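Uncharacterized protein (Bacteroides uniformis ATCC 8492, PDB 4Q68) probably acts as a highly specific N-acetylmuramoyl-L-alanine amidase of the NlpC/P60 type, cleaving the bond between the sugar and the stem peptide of bacterial cell-wall fragments. Local coordinates at residues Asp6-Gly11 with Ile171-Ile176; Tyr14-Tyr19 with Asp210-Val215; Leu104-Gly109 with Arg234-Lys239; Tyr122-Pro127 with Lys142-Glu147; Asp198-Leu203 with Lys217-Gln222. One frame throughout, in Å; residues are numbered along the deposited sequence. Where two conformers were deposited one is given.

How the contacts relate
Helix 2-12, near the N terminus, supplies the first half of contact 1, and the loop that follows it opens contact 2; their partners, 171-176 and 210-215, lie far on in the chain, so the two long loops cross. Contact 3 opens at strand 104-106 and closes last, on strand 230-238, crossing both. Within all three loops lies contact 4, a local helix pairing about 32 Å, centre to centre, from contact 1. Contact 5 is short-range, follows contact 1 in series, crosses contact 2 and falls within contact 3. Contacts 2, 3 and 5 reach one antiparallel sheet, and contact 1 joins contact 3 through the D175-R237 salt bridge.

Contact 1. Residues Asp6-Gly11 with Ile171-Ile176; sequences DMLSNG and IKDGDI
M7 and L8, neighbours on helix 2-12, straddle the backbone of G174. The M7 side chain, a selenomethionine, is folded at both chi2 (-72°) and chi3 (-57°), which brings its methyl up to the G174 carbonyl oxygen: CE lies 3.6 Å from G174 O and 3.8 Å from I176 CG1. A flexible selenoether suits this place, since its bends let it follow the turn's backbone. G174 is the third residue of a type II turn, K172 to D175, where positive phi (89°) is easily adopted without a side chain; bare CA also lets the helix come close, with L8 N 3.9 Å from G174 CA. This turn leads into strand 176-181 of the central sheet, so the N-terminal helix rests where that strand begins. On the other flank L8 CD2 meets D173 CG at 3.7 Å, the side chains crossing at a slant. D173 OD1 is bound by Y196 N, and D175 OD2 takes K172 N from above its carboxylate plane at 2.8 Å.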
# COMPACT_ATOMS: atom_id res chain seq x y z
N ASP A 6 0.38 -5.90 -16.84
CA ASP A 6 0.67 -4.49 -16.98
C ASP A 6 1.06 -3.85 -15.64
O ASP A 6 1.97 -3.03 -15.58
CB ASP A 6 -0.52 -3.75 -17.59
CG ASP A 6 -0.79 -4.14 -19.04
OD1 ASP A 6 0.05 -4.80 -19.69
OD2 ASP A 6 -1.89 -3.79 -19.52
N MSE A 7 0.39 -4.21 -14.55
CA MSE A 7 0.83 -3.78 -13.21
C MSE A 7 2.27 -4.19 -12.97
O MSE A 7 3.09 -3.39 -12.50
CB MSE A 7 -0.05 -4.43 -12.13
CG MSE A 7 -1.37 -3.78 -11.87
SE MSE A 7 -1.23 -2.08 -10.94
CE MSE A 7 -0.27 -2.65 -9.36
N LEU A 8 2.60 -5.45 -13.26
CA LEU A 8 3.95 -5.94 -13.05
C LEU A 8 4.97 -5.20 -13.93
O LEU A 8 6.01 -4.77 -13.44
CB LEU A 8 4.01 -7.44 -13.30
CG LEU A 8 5.41 -8.07 -13.22
CD1 LEU A 8 6.06 -7.84 -11.86
CD2 LEU A 8 5.35 -9.54 -13.55
N SER A 9 4.68 -5.06 -15.22
CA SER A 9 5.65 -4.42 -16.08
C SER A 9 5.81 -2.95 -15.70
O SER A 9 6.93 -2.43 -15.74
CB SER A 9 5.29 -4.63 -17.55
OG SER A 9 4.08 -4.04 -17.87
N ASN A 10 4.74 -2.28 -15.29
CA ASN A 10 4.88 -0.90 -14.84
C ASN A 10 5.68 -0.81 -13.53
O ASN A 10 6.45 0.14 -13.35
CB ASN A 10 3.53 -0.20 -14.74
CG ASN A 10 2.94 0.10 -16.09
OD1 ASN A 10 3.67 0.21 -17.09
ND2 ASN A 10 1.62 0.23 -16.15
N GLY A 11 5.53 -1.79 -12.65
CA GLY A 11 6.37 -1.84 -11.46
C GLY A 11 7.84 -2.06 -11.80
O GLY A 11 8.72 -1.41 -11.23
N ILE A 171 -2.71 -15.91 -5.91
CA ILE A 171 -1.88 -14.71 -5.90
C ILE A 171 -1.24 -14.65 -7.28
O ILE A 171 -0.58 -15.61 -7.69
CB ILE A 171 -0.80 -14.74 -4.80
CG1 ILE A 171 -1.45 -14.90 -3.43
CG2 ILE A 171 0.07 -13.49 -4.90
CD1 ILE A 171 -0.49 -15.17 -2.30
N LYS A 172 -1.43 -13.53 -7.98
CA LYS A 172 -1.02 -13.40 -9.37
C LYS A 172 0.00 -12.27 -9.57
O LYS A 172 0.03 -11.28 -8.81
CB LYS A 172 -2.26 -13.13 -10.22
CG LYS A 172 -3.26 -14.26 -10.11
CD LYS A 172 -4.48 -14.12 -10.97
CE LYS A 172 -5.46 -15.27 -10.70
NZ LYS A 172 -4.75 -16.57 -10.64
N ASP A 173 0.82 -12.41 -10.60
CA ASP A 173 1.69 -11.33 -11.03
C ASP A 173 0.91 -10.02 -11.06
O ASP A 173 -0.21 -9.95 -11.59
CB ASP A 173 2.21 -11.59 -12.45
CG ASP A 173 3.42 -12.48 -12.50
OD1 ASP A 173 4.17 -12.55 -11.51
OD2 ASP A 173 3.64 -13.12 -13.57
N GLY A 174 1.51 -8.98 -10.49
CA GLY A 174 0.89 -7.65 -10.49
C GLY A 174 -0.02 -7.36 -9.32
O GLY A 174 -0.42 -6.21 -9.15
N ASP A 175 -0.36 -8.37 -8.52
CA ASP A 175 -1.15 -8.11 -7.35
C ASP A 175 -0.40 -7.19 -6.40
O ASP A 175 0.83 -7.19 -6.30
CB ASP A 175 -1.51 -9.40 -6.61
CG ASP A 175 -2.60 -10.23 -7.29
OD1 ASP A 175 -3.24 -9.72 -8.24
OD2 ASP A 175 -2.84 -11.37 -6.83
N ILE A 176 -1.18 -6.40 -5.68
CA ILE A 176 -0.65 -5.52 -4.65
C ILE A 176 -0.63 -6.27 -3.33
O ILE A 176 -1.64 -6.85 -2.90
CB ILE A 176 -1.52 -4.25 -4.56
CG1 ILE A 176 -1.43 -3.46 -5.86
CG2 ILE A 176 -1.11 -3.40 -3.37
CD1 ILE A 176 -2.52 -2.43 -6.05

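Contact 2. Residues Tyr14-Tyr19 with Asp210-Val215; sequences YLDVPY and DKKVVV
V213 packs against the turn made by Y14 to V17, and this is the close side of the contact. Its CB sits 3.2 Å from Y14 O, while the two methyls part: CG1 reaches toward Y14 CB, and CG2 lies 4.1 Å from V17 CB. A beta-branched residue fits here because its two arms fill both flanks of the Y14 carbonyl. L15 adds one methyl, its CD2 3.9 Å from V215 CG2. The backbones are joined by D16 N to V213 O (172°), V213 N to V17 O and Y19 N to K211 O; the last donor stands above the carbonyl plane of K211.

Toward solvent the packing gives way to water. The D16 and K212 side chains run alongside each other, but D16 OD1 and K212 NZ remain 4.1 Å apart, beyond a salt bridge. Two waters link this pair, one of them only weakly bound to D16, and a third joins D16 OD1 at 2.7 Å to V213 O. Charged ends suit this hydrated side. P18 forms a single bridge with K212, next to the G1 bulge in which K211 and K212 face S207; the arrangement is that of a type II turn docked on the edge strand of an antiparallel sheet.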
# COMPACT_ATOMS: atom_id res chain seq x y z
N TYR A 14 10.15 0.83 -12.52
CA TYR A 14 10.70 1.58 -11.39
C TYR A 14 11.96 0.96 -10.78
O TYR A 14 12.51 1.52 -9.84
CB TYR A 14 9.64 1.76 -10.29
CG TYR A 14 8.67 2.87 -10.59
CD1 TYR A 14 7.59 2.66 -11.43
CD2 TYR A 14 8.84 4.14 -10.06
CE1 TYR A 14 6.71 3.69 -11.73
CE2 TYR A 14 7.95 5.17 -10.34
CZ TYR A 14 6.90 4.94 -11.18
OH TYR A 14 6.05 5.98 -11.48
N LEU A 15 12.44 -0.18 -11.28
CA LEU A 15 13.66 -0.73 -10.70
C LEU A 15 14.74 0.34 -10.71
O LEU A 15 14.90 1.08 -11.68
CB LEU A 15 14.13 -1.98 -11.44
CG LEU A 15 13.24 -3.21 -11.27
CD1 LEU A 15 13.75 -4.34 -12.13
CD2 LEU A 15 13.18 -3.67 -9.82
N ASP A 16 15.49 0.38 -9.61
CA ASP A 16 16.63 1.27 -9.39
C ASP A 16 16.26 2.70 -9.04
O ASP A 16 17.15 3.49 -8.73
CB ASP A 16 17.63 1.18 -10.56
CG ASP A 16 18.15 -0.23 -10.76
OD1 ASP A 16 18.50 -0.86 -9.73
OD2 ASP A 16 18.21 -0.71 -11.91
N VAL A 17 14.97 3.04 -9.04
CA VAL A 17 14.56 4.36 -8.57
C VAL A 17 14.91 4.47 -7.08
O VAL A 17 14.61 3.56 -6.31
CB VAL A 17 13.07 4.60 -8.81
CG1 VAL A 17 12.59 5.87 -8.11
CG2 VAL A 17 12.79 4.70 -10.30
N PRO A 18 15.53 5.59 -6.66
CA PRO A 18 15.90 5.70 -5.25
C PRO A 18 14.74 5.71 -4.27
O PRO A 18 13.67 6.26 -4.55
CB PRO A 18 16.67 7.03 -5.20
CG PRO A 18 17.22 7.22 -6.59
CD PRO A 18 16.14 6.66 -7.48
N TYR A 19 14.99 5.13 -3.11
CA TYR A 19 14.11 5.21 -1.96
C TYR A 19 14.36 6.53 -1.22
O TYR A 19 15.50 6.81 -0.83
CB TYR A 19 14.37 4.05 -1.01
CG TYR A 19 13.39 3.98 0.12
CD1 TYR A 19 13.48 4.84 1.21
CD2 TYR A 19 12.36 3.05 0.11
CE1 TYR A 19 12.55 4.78 2.25
CE2 TYR A 19 11.43 2.98 1.15
CZ TYR A 19 11.54 3.85 2.21
OH TYR A 19 10.64 3.81 3.26
N ASP A 210 18.02 -1.31 0.82
CA ASP A 210 18.77 -1.24 -0.44
C ASP A 210 18.76 0.16 -1.02
O ASP A 210 19.50 0.45 -1.96
CB ASP A 210 18.24 -2.24 -1.46
CG ASP A 210 18.58 -3.67 -1.11
OD1 ASP A 210 19.69 -3.92 -0.57
OD2 ASP A 210 17.74 -4.56 -1.38
N LYS A 211 17.93 1.04 -0.44
CA LYS A 211 17.87 2.44 -0.83
C LYS A 211 17.31 2.65 -2.24
O LYS A 211 17.56 3.70 -2.84
CB LYS A 211 19.24 3.11 -0.67
CG LYS A 211 19.83 2.99 0.73
CD LYS A 211 21.22 3.61 0.78
CE LYS A 211 21.71 3.77 2.21
NZ LYS A 211 21.88 2.46 2.90
N LYS A 212 16.54 1.69 -2.74
CA LYS A 212 15.99 1.79 -4.09
C LYS A 212 14.92 0.73 -4.29
O LYS A 212 14.73 -0.15 -3.45
CB LYS A 212 17.10 1.62 -5.14
CG LYS A 212 17.70 0.22 -5.19
CD LYS A 212 19.03 0.19 -5.94
CE LYS A 212 19.57 -1.22 -6.00
NZ LYS A 212 20.95 -1.27 -6.51
N VAL A 213 14.23 0.83 -5.43
CA VAL A 213 13.25 -0.18 -5.82
C VAL A 213 13.99 -1.40 -6.36
O VAL A 213 14.87 -1.28 -7.23
CB VAL A 213 12.29 0.38 -6.89
CG1 VAL A 213 11.31 -0.67 -7.36
CG2 VAL A 213 11.55 1.61 -6.37
N VAL A 214 13.63 -2.57 -5.84
CA VAL A 214 14.31 -3.83 -6.15
C VAL A 214 13.29 -4.94 -6.42
O VAL A 214 12.12 -4.86 -6.04
CB VAL A 214 15.22 -4.29 -4.99
CG1 VAL A 214 16.26 -3.24 -4.67
CG2 VAL A 214 14.40 -4.64 -3.74
N VAL A 215 13.79 -5.99 -7.06
CA VAL A 215 13.20 -7.32 -6.98
C VAL A 215 13.82 -7.99 -5.75
O VAL A 215 15.04 -8.05 -5.62
CB VAL A 215 13.54 -8.16 -8.23
CG1 VAL A 215 13.03 -9.58 -8.06
CG2 VAL A 215 12.99 -7.53 -9.48
O HOH W 1 17.03 -2.62 -8.31
O HOH W 2 20.72 -2.39 -9.59
O HOH W 3 21.00 0.91 -8.80

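Contact 3. Residues Leu104-Gly109 with Arg234-Lys239; sequences LQDVTG and RVLRMK
Strands 104-106 and 234-238 run antiparallel at 149°, their axes 4.5 Å apart, and Q105 and R237 form the hydrogen-bonded pair, Q105 N donating to R237 O at 2.8 Å. Beyond D106 the chain turns into helix 107-111, yet V235 O still takes both V107 N and T108 N. T108 OG1 replaces a backbone carbonyl, accepting V235 N at 2.9 Å with a nearly straight angle (173°). D106 does double duty as a short acid at the N-cap: OD1 receives G109 N, while OD2 forms a salt bridge with R234 NH2 at 3.0 Å. That nitrogen approaches out of the carboxylate plane, though OD2 lies in the guanidinium plane. V107 CG2 sits 3.8 Å above the centre of the R237 guanidinium, whose NE makes a salt bridge with D175 OD1. Around the pairing, strand 176-181 flanks strand 230-238, helix 91-100 meets L104, R234 and L236, and helix 41-53 touches L104 and M238.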
# COMPACT_ATOMS: atom_id res chain seq x y z
N LEU A 104 -10.18 -1.54 -6.88
CA LEU A 104 -9.50 -2.65 -6.23
C LEU A 104 -10.48 -3.75 -5.87
O LEU A 104 -11.62 -3.49 -5.50
CB LEU A 104 -8.83 -2.23 -4.92
CG LEU A 104 -7.63 -1.29 -4.97
CD1 LEU A 104 -7.18 -0.99 -3.55
CD2 LEU A 104 -6.49 -1.88 -5.77
N GLN A 105 -9.97 -4.97 -5.94
CA GLN A 105 -10.61 -6.15 -5.37
C GLN A 105 -9.77 -6.66 -4.21
O GLN A 105 -8.55 -6.68 -4.29
CB GLN A 105 -10.73 -7.27 -6.41
CG GLN A 105 -11.73 -6.99 -7.48
CD GLN A 105 -11.62 -7.91 -8.67
OE1 GLN A 105 -10.58 -8.51 -8.92
NE2 GLN A 105 -12.70 -8.01 -9.42
N ASP A 106 -10.46 -7.06 -3.15
CA ASP A 106 -9.82 -7.62 -1.96
C ASP A 106 -9.74 -9.14 -2.16
O ASP A 106 -10.69 -9.88 -1.93
CB ASP A 106 -10.61 -7.21 -0.72
CG ASP A 106 -9.93 -7.61 0.57
OD1 ASP A 106 -9.07 -8.51 0.52
OD2 ASP A 106 -10.25 -6.99 1.62
N VAL A 107 -8.59 -9.59 -2.64
CA VAL A 107 -8.40 -10.99 -3.00
C VAL A 107 -8.33 -11.87 -1.76
O VAL A 107 -8.99 -12.92 -1.71
CB VAL A 107 -7.16 -11.18 -3.88
CG1 VAL A 107 -6.97 -12.62 -4.26
CG2 VAL A 107 -7.24 -10.31 -5.12
N THR A 108 -7.55 -11.48 -0.75
CA THR A 108 -7.56 -12.24 0.50
C THR A 108 -8.96 -12.30 1.11
O THR A 108 -9.31 -13.30 1.75
CB THR A 108 -6.51 -11.70 1.52
OG1 THR A 108 -6.19 -10.34 1.23
CG2 THR A 108 -5.24 -12.51 1.47
N GLY A 109 -9.78 -11.26 0.90
CA GLY A 109 -11.17 -11.27 1.35
C GLY A 109 -11.94 -12.49 0.86
O GLY A 109 -12.79 -13.01 1.56
N ARG A 234 -2.17 -8.99 3.13
CA ARG A 234 -3.39 -8.79 2.38
C ARG A 234 -2.99 -8.69 0.90
O ARG A 234 -1.94 -8.15 0.57
CB ARG A 234 -4.14 -7.53 2.83
CG ARG A 234 -4.59 -7.61 4.28
CD ARG A 234 -5.36 -6.40 4.75
NE ARG A 234 -6.66 -6.32 4.09
CZ ARG A 234 -7.58 -5.39 4.33
NH1 ARG A 234 -7.35 -4.41 5.18
NH2 ARG A 234 -8.75 -5.43 3.71
N VAL A 235 -3.83 -9.24 0.04
CA VAL A 235 -3.60 -9.28 -1.40
C VAL A 235 -4.74 -8.54 -2.08
O VAL A 235 -5.91 -8.90 -1.90
CB VAL A 235 -3.53 -10.73 -1.91
CG1 VAL A 235 -3.31 -10.77 -3.41
CG2 VAL A 235 -2.43 -11.50 -1.19
N LEU A 236 -4.39 -7.49 -2.82
CA LEU A 236 -5.35 -6.66 -3.52
C LEU A 236 -5.06 -6.73 -5.01
O LEU A 236 -3.93 -7.00 -5.42
CB LEU A 236 -5.27 -5.19 -3.08
CG LEU A 236 -5.44 -4.87 -1.59
CD1 LEU A 236 -6.62 -5.59 -0.97
CD2 LEU A 236 -4.16 -5.14 -0.80
N ARG A 237 -6.06 -6.47 -5.84
CA ARG A 237 -5.90 -6.58 -7.28
C ARG A 237 -6.60 -5.41 -7.96
O ARG A 237 -7.76 -5.12 -7.68
CB ARG A 237 -6.47 -7.90 -7.76
CG ARG A 237 -6.26 -8.21 -9.25
CD ARG A 237 -6.66 -9.63 -9.59
NE ARG A 237 -5.81 -10.57 -8.86
CZ ARG A 237 -6.16 -11.78 -8.43
NH1 ARG A 237 -7.37 -12.29 -8.68
NH2 ARG A 237 -5.28 -12.48 -7.74
N MSE A 238 -5.90 -4.77 -8.87
CA MSE A 238 -6.49 -3.73 -9.71
C MSE A 238 -7.73 -4.23 -10.42
O MSE A 238 -7.74 -5.35 -10.94
CB MSE A 238 -5.47 -3.29 -10.77
CG MSE A 238 -5.98 -2.21 -11.70
SE MSE A 238 -4.75 -1.71 -13.10
CE MSE A 238 -4.84 -3.40 -14.10
N LYS A 239 -8.75 -3.37 -10.47
CA LYS A 239 -9.93 -3.61 -11.28
C LYS A 239 -10.04 -2.41 -12.22
O LYS A 239 -10.18 -1.28 -11.77
CB LYS A 239 -11.17 -3.79 -10.39
CG LYS A 239 -12.44 -4.13 -11.16
CD LYS A 239 -13.61 -4.41 -10.23
CE LYS A 239 -14.87 -4.73 -11.02
NZ LYS A 239 -16.09 -4.75 -10.16
O HOH W 4 -9.61 -7.32 -11.47
O HOH W 5 -9.54 -11.34 -10.40
O HOH W 6 -7.57 -8.61 2.67

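Contact 4. Residues Tyr122-Pro127 with Lys142-Glu147; sequences YMSSHP and KMKKIE
The E147 carboxylate faces S124 with both oxygens, and the two residues form a two-point grip. E147 OE1 accepts S124 OG at 2.6 Å, and E147 OE2 accepts the backbone S124 N at 3.1 Å with an angle of 163°; each oxygen uses its syn lone pair, on the side of its fellow. The S124 hydroxyl is placed for this by chi1 72°, which puts OG between the backbone N and the carbonyl carbon, so that one carboxylate can span OG and the peptide N. E147 reaches across with an extended chain beyond CG, a length that a glutamate provides from the neighbouring helix 137-150.

On one flank K144 lays its aliphatic stem against the serine, CG 3.5 Å from S124 CB; the long methylenes pack there while the residue remains exposed. On the other flank the selenomethionines M123 and M143 pass at an angle to each other, M123 SE 4.0 Å from M143 CE. M143 is bent at chi2 and chi3, bringing its methyl to that selenium, and L133 of helix 131-134 touches both selenomethionines. M123 also touches the protein-attached NAG.

Y90 OH bonds E147 OE2 and M123 N as well. The buried carboxylate is therefore met by two hydroxyls and a peptide N-H, a set of donors that would probably stabilise its ionised form and that ties helix 122-125 to helix 137-150.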
# COMPACT_ATOMS: atom_id res chain seq x y z
N TYR A 122 -2.20 4.24 15.67
CA TYR A 122 -0.79 4.62 15.83
C TYR A 122 -0.56 6.12 15.70
O TYR A 122 0.18 6.72 16.48
CB TYR A 122 0.06 3.86 14.81
CG TYR A 122 1.53 4.02 15.01
CD1 TYR A 122 2.22 5.08 14.45
CD2 TYR A 122 2.25 3.09 15.76
CE1 TYR A 122 3.59 5.22 14.64
CE2 TYR A 122 3.62 3.24 15.95
CZ TYR A 122 4.28 4.31 15.39
OH TYR A 122 5.64 4.48 15.56
N MSE A 123 -1.15 6.74 14.68
CA MSE A 123 -0.84 8.13 14.39
C MSE A 123 -1.32 9.07 15.48
O MSE A 123 -0.55 9.91 15.95
CB MSE A 123 -1.41 8.53 13.04
CG MSE A 123 -0.80 7.75 11.88
SE MSE A 123 -1.55 8.20 10.16
CE MSE A 123 -0.68 9.90 9.89
N SER A 124 -2.57 8.94 15.91
CA SER A 124 -3.05 9.81 16.98
C SER A 124 -2.36 9.51 18.31
O SER A 124 -2.24 10.38 19.15
CB SER A 124 -4.55 9.74 17.17
OG SER A 124 -4.94 8.52 17.74
N SER A 125 -1.91 8.27 18.49
CA SER A 125 -1.19 7.87 19.70
C SER A 125 0.22 8.44 19.75
O SER A 125 0.81 8.57 20.83
CB SER A 125 -1.10 6.35 19.80
OG SER A 125 -2.38 5.79 20.05
N HIS A 126 0.78 8.74 18.58
CA HIS A 126 2.17 9.17 18.45
C HIS A 126 2.28 10.40 17.55
O HIS A 126 2.99 10.38 16.55
CB HIS A 126 3.02 8.01 17.92
CG HIS A 126 2.98 6.81 18.81
ND1 HIS A 126 3.42 6.86 20.12
CD2 HIS A 126 2.52 5.55 18.61
CE1 HIS A 126 3.24 5.68 20.68
NE2 HIS A 126 2.71 4.87 19.79
N PRO A 127 1.59 11.48 17.91
CA PRO A 127 1.50 12.62 16.99
C PRO A 127 2.83 13.35 16.80
O PRO A 127 3.01 14.05 15.80
CB PRO A 127 0.47 13.53 17.67
CG PRO A 127 0.58 13.19 19.13
CD PRO A 127 0.82 11.71 19.15
N LYS A 142 -9.35 14.62 13.83
CA LYS A 142 -9.83 14.01 12.59
C LYS A 142 -9.27 12.61 12.44
O LYS A 142 -9.99 11.68 12.05
CB LYS A 142 -9.47 14.88 11.39
CG LYS A 142 -10.32 16.13 11.27
CD LYS A 142 -9.85 17.07 10.17
CE LYS A 142 -10.79 18.25 10.00
NZ LYS A 142 -10.35 19.14 8.92
N MSE A 143 -7.99 12.43 12.76
CA MSE A 143 -7.40 11.09 12.69
C MSE A 143 -8.02 10.13 13.69
O MSE A 143 -8.24 8.97 13.36
CB MSE A 143 -5.89 11.09 12.88
CG MSE A 143 -5.09 11.75 11.74
SE MSE A 143 -5.57 11.15 9.94
CE MSE A 143 -5.41 9.25 10.21
N LYS A 144 -8.31 10.59 14.91
CA LYS A 144 -8.95 9.71 15.88
C LYS A 144 -10.30 9.22 15.36
O LYS A 144 -10.66 8.06 15.54
CB LYS A 144 -9.14 10.40 17.23
CG LYS A 144 -7.87 10.59 18.02
CD LYS A 144 -8.13 11.35 19.32
CE LYS A 144 -6.89 11.54 20.15
NZ LYS A 144 -7.14 12.38 21.36
N LYS A 145 -11.08 10.10 14.73
CA LYS A 145 -12.37 9.69 14.20
C LYS A 145 -12.20 8.63 13.10
O LYS A 145 -12.91 7.63 13.06
CB LYS A 145 -13.13 10.91 13.68
CG LYS A 145 -14.54 10.62 13.30
CD LYS A 145 -15.21 11.85 12.73
CE LYS A 145 -16.66 11.57 12.40
NZ LYS A 145 -17.34 12.79 11.88
N ILE A 146 -11.24 8.86 12.21
CA ILE A 146 -10.93 7.89 11.15
C ILE A 146 -10.51 6.54 11.75
O ILE A 146 -10.98 5.48 11.33
CB ILE A 146 -9.84 8.49 10.23
CG1 ILE A 146 -10.45 9.59 9.34
CG2 ILE A 146 -9.20 7.41 9.36
CD1 ILE A 146 -9.47 10.59 8.84
N GLU A 147 -9.62 6.60 12.74
CA GLU A 147 -9.11 5.40 13.41
C GLU A 147 -10.23 4.62 14.08
O GLU A 147 -10.29 3.40 13.98
CB GLU A 147 -8.09 5.80 14.46
CG GLU A 147 -6.77 6.29 13.86
CD GLU A 147 -5.86 6.98 14.84
OE1 GLU A 147 -6.29 7.20 15.99
OE2 GLU A 147 -4.72 7.35 14.44

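Contact 5. Residues Asp198-Leu203 with Lys217-Gln222; sequences DNKLLL and KVPLSQ
L220 is the apolar centre, its side chain turned toward strand 200-207, where L201 and L203 receive its two methyls. L220 CD2 lies 4.1 Å from L201 CD2, the side chains alongside and pointing the same way, and L220 CD1 4.3 Å from L203 CD2. Both L201 and L220 hold CG anti to the backbone N (chi1 174° and 178°), which sets their branched ends together. Leucine suits the buried place of L220 because its forked tip meets two neighbours; I177 of strand 176-181 touches both L203 and L220.

P219 stands at the N-cap of helix 220-225, which follows strand 212-215 in the chain and begins against strand 200-207 of the antiparallel sheet. A proline, with no N-H to offer, is readily accommodated before the first turn. L202 CD2 reaches P219 CA at 3.8 Å and the ring's rim is brushed by K200, whose CD is 4.3 Å from P219 CG.

At the polar edge L201 O accepts L220 N at 2.9 Å, with the donor in the carbonyl plane and an N-H...O angle of 162°. Water 7 takes S221 N at 2.9 Å and lies 3.0 Å from L201 O.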
# COMPACT_ATOMS: atom_id res chain seq x y z
N ASP A 198 10.71 -17.56 -12.07
CA ASP A 198 11.06 -18.96 -12.03
C ASP A 198 10.30 -19.66 -10.91
O ASP A 198 10.89 -20.40 -10.11
CB ASP A 198 12.57 -19.10 -11.83
CG ASP A 198 13.04 -20.54 -11.92
OD1 ASP A 198 12.45 -21.34 -12.68
OD2 ASP A 198 14.03 -20.87 -11.23
N ASN A 199 8.99 -19.40 -10.89
CA ASN A 199 8.05 -19.98 -9.94
C ASN A 199 8.17 -19.55 -8.47
O ASN A 199 7.29 -19.90 -7.69
CB ASN A 199 8.02 -21.50 -10.06
CG ASN A 199 7.61 -21.94 -11.44
OD1 ASN A 199 6.59 -21.48 -11.96
ND2 ASN A 199 8.41 -22.80 -12.06
N LYS A 200 9.19 -18.78 -8.10
CA LYS A 200 9.23 -18.21 -6.75
C LYS A 200 8.40 -16.94 -6.75
O LYS A 200 8.50 -16.13 -7.67
CB LYS A 200 10.65 -17.89 -6.32
CG LYS A 200 11.50 -19.13 -6.24
CD LYS A 200 12.91 -18.85 -5.78
CE LYS A 200 13.70 -20.14 -5.58
NZ LYS A 200 13.84 -20.89 -6.84
N LEU A 201 7.60 -16.75 -5.70
CA LEU A 201 6.89 -15.50 -5.51
C LEU A 201 7.80 -14.51 -4.80
O LEU A 201 8.10 -14.67 -3.61
CB LEU A 201 5.60 -15.71 -4.73
CG LEU A 201 4.86 -14.43 -4.35
CD1 LEU A 201 4.46 -13.59 -5.56
CD2 LEU A 201 3.64 -14.77 -3.53
N LEU A 202 8.27 -13.53 -5.58
CA LEU A 202 9.11 -12.43 -5.15
C LEU A 202 8.26 -11.17 -5.03
O LEU A 202 7.08 -11.14 -5.39
CB LEU A 202 10.26 -12.19 -6.14
CG LEU A 202 11.06 -13.41 -6.57
CD1 LEU A 202 12.18 -12.98 -7.49
CD2 LEU A 202 11.61 -14.17 -5.36
N LEU A 203 8.87 -10.13 -4.49
CA LEU A 203 8.22 -8.83 -4.37
C LEU A 203 9.05 -7.76 -5.07
O LEU A 203 10.27 -7.68 -4.87
CB LEU A 203 8.06 -8.47 -2.89
CG LEU A 203 7.02 -7.39 -2.60
CD1 LEU A 203 5.62 -7.93 -2.82
CD2 LEU A 203 7.17 -6.89 -1.17
N LYS A 217 15.54 -10.40 -3.22
CA LYS A 217 16.51 -11.48 -3.42
C LYS A 217 16.01 -12.81 -2.86
O LYS A 217 16.45 -13.87 -3.30
CB LYS A 217 17.86 -11.13 -2.81
CG LYS A 217 18.62 -10.01 -3.51
CD LYS A 217 19.23 -10.45 -4.83
CE LYS A 217 20.20 -9.42 -5.37
NZ LYS A 217 21.45 -9.32 -4.56
N VAL A 218 15.10 -12.75 -1.89
CA VAL A 218 14.49 -13.91 -1.30
C VAL A 218 12.99 -13.86 -1.60
O VAL A 218 12.43 -12.79 -1.88
CB VAL A 218 14.76 -14.01 0.22
CG1 VAL A 218 16.26 -14.06 0.46
CG2 VAL A 218 14.13 -12.85 1.00
N PRO A 219 12.31 -15.00 -1.53
CA PRO A 219 10.87 -14.98 -1.75
C PRO A 219 10.14 -14.16 -0.69
O PRO A 219 10.63 -13.97 0.43
CB PRO A 219 10.49 -16.46 -1.67
CG PRO A 219 11.76 -17.20 -1.99
CD PRO A 219 12.82 -16.37 -1.37
N LEU A 220 8.96 -13.71 -1.06
CA LEU A 220 8.10 -13.00 -0.11
C LEU A 220 7.93 -13.79 1.19
O LEU A 220 7.96 -13.21 2.28
CB LEU A 220 6.75 -12.70 -0.78
CG LEU A 220 5.69 -12.00 0.06
CD1 LEU A 220 6.16 -10.69 0.64
CD2 LEU A 220 4.43 -11.81 -0.77
N SER A 221 7.77 -15.11 1.10
CA SER A 221 7.64 -15.94 2.29
C SER A 221 8.82 -15.73 3.24
O SER A 221 8.64 -15.70 4.46
CB SER A 221 7.57 -17.41 1.89
OG SER A 221 8.68 -17.77 1.09
N GLN A 222 10.03 -15.63 2.69
CA GLN A 222 11.24 -15.43 3.50
C GLN A 222 11.29 -14.02 4.07
O GLN A 222 11.71 -13.82 5.21
CB GLN A 222 12.50 -15.71 2.68
CG GLN A 222 13.79 -15.73 3.49
CD GLN A 222 13.87 -16.88 4.44
OE1 GLN A 222 14.19 -16.71 5.63
NE2 GLN A 222 13.58 -18.06 3.94
O HOH W 7 6.77 -16.24 -1.38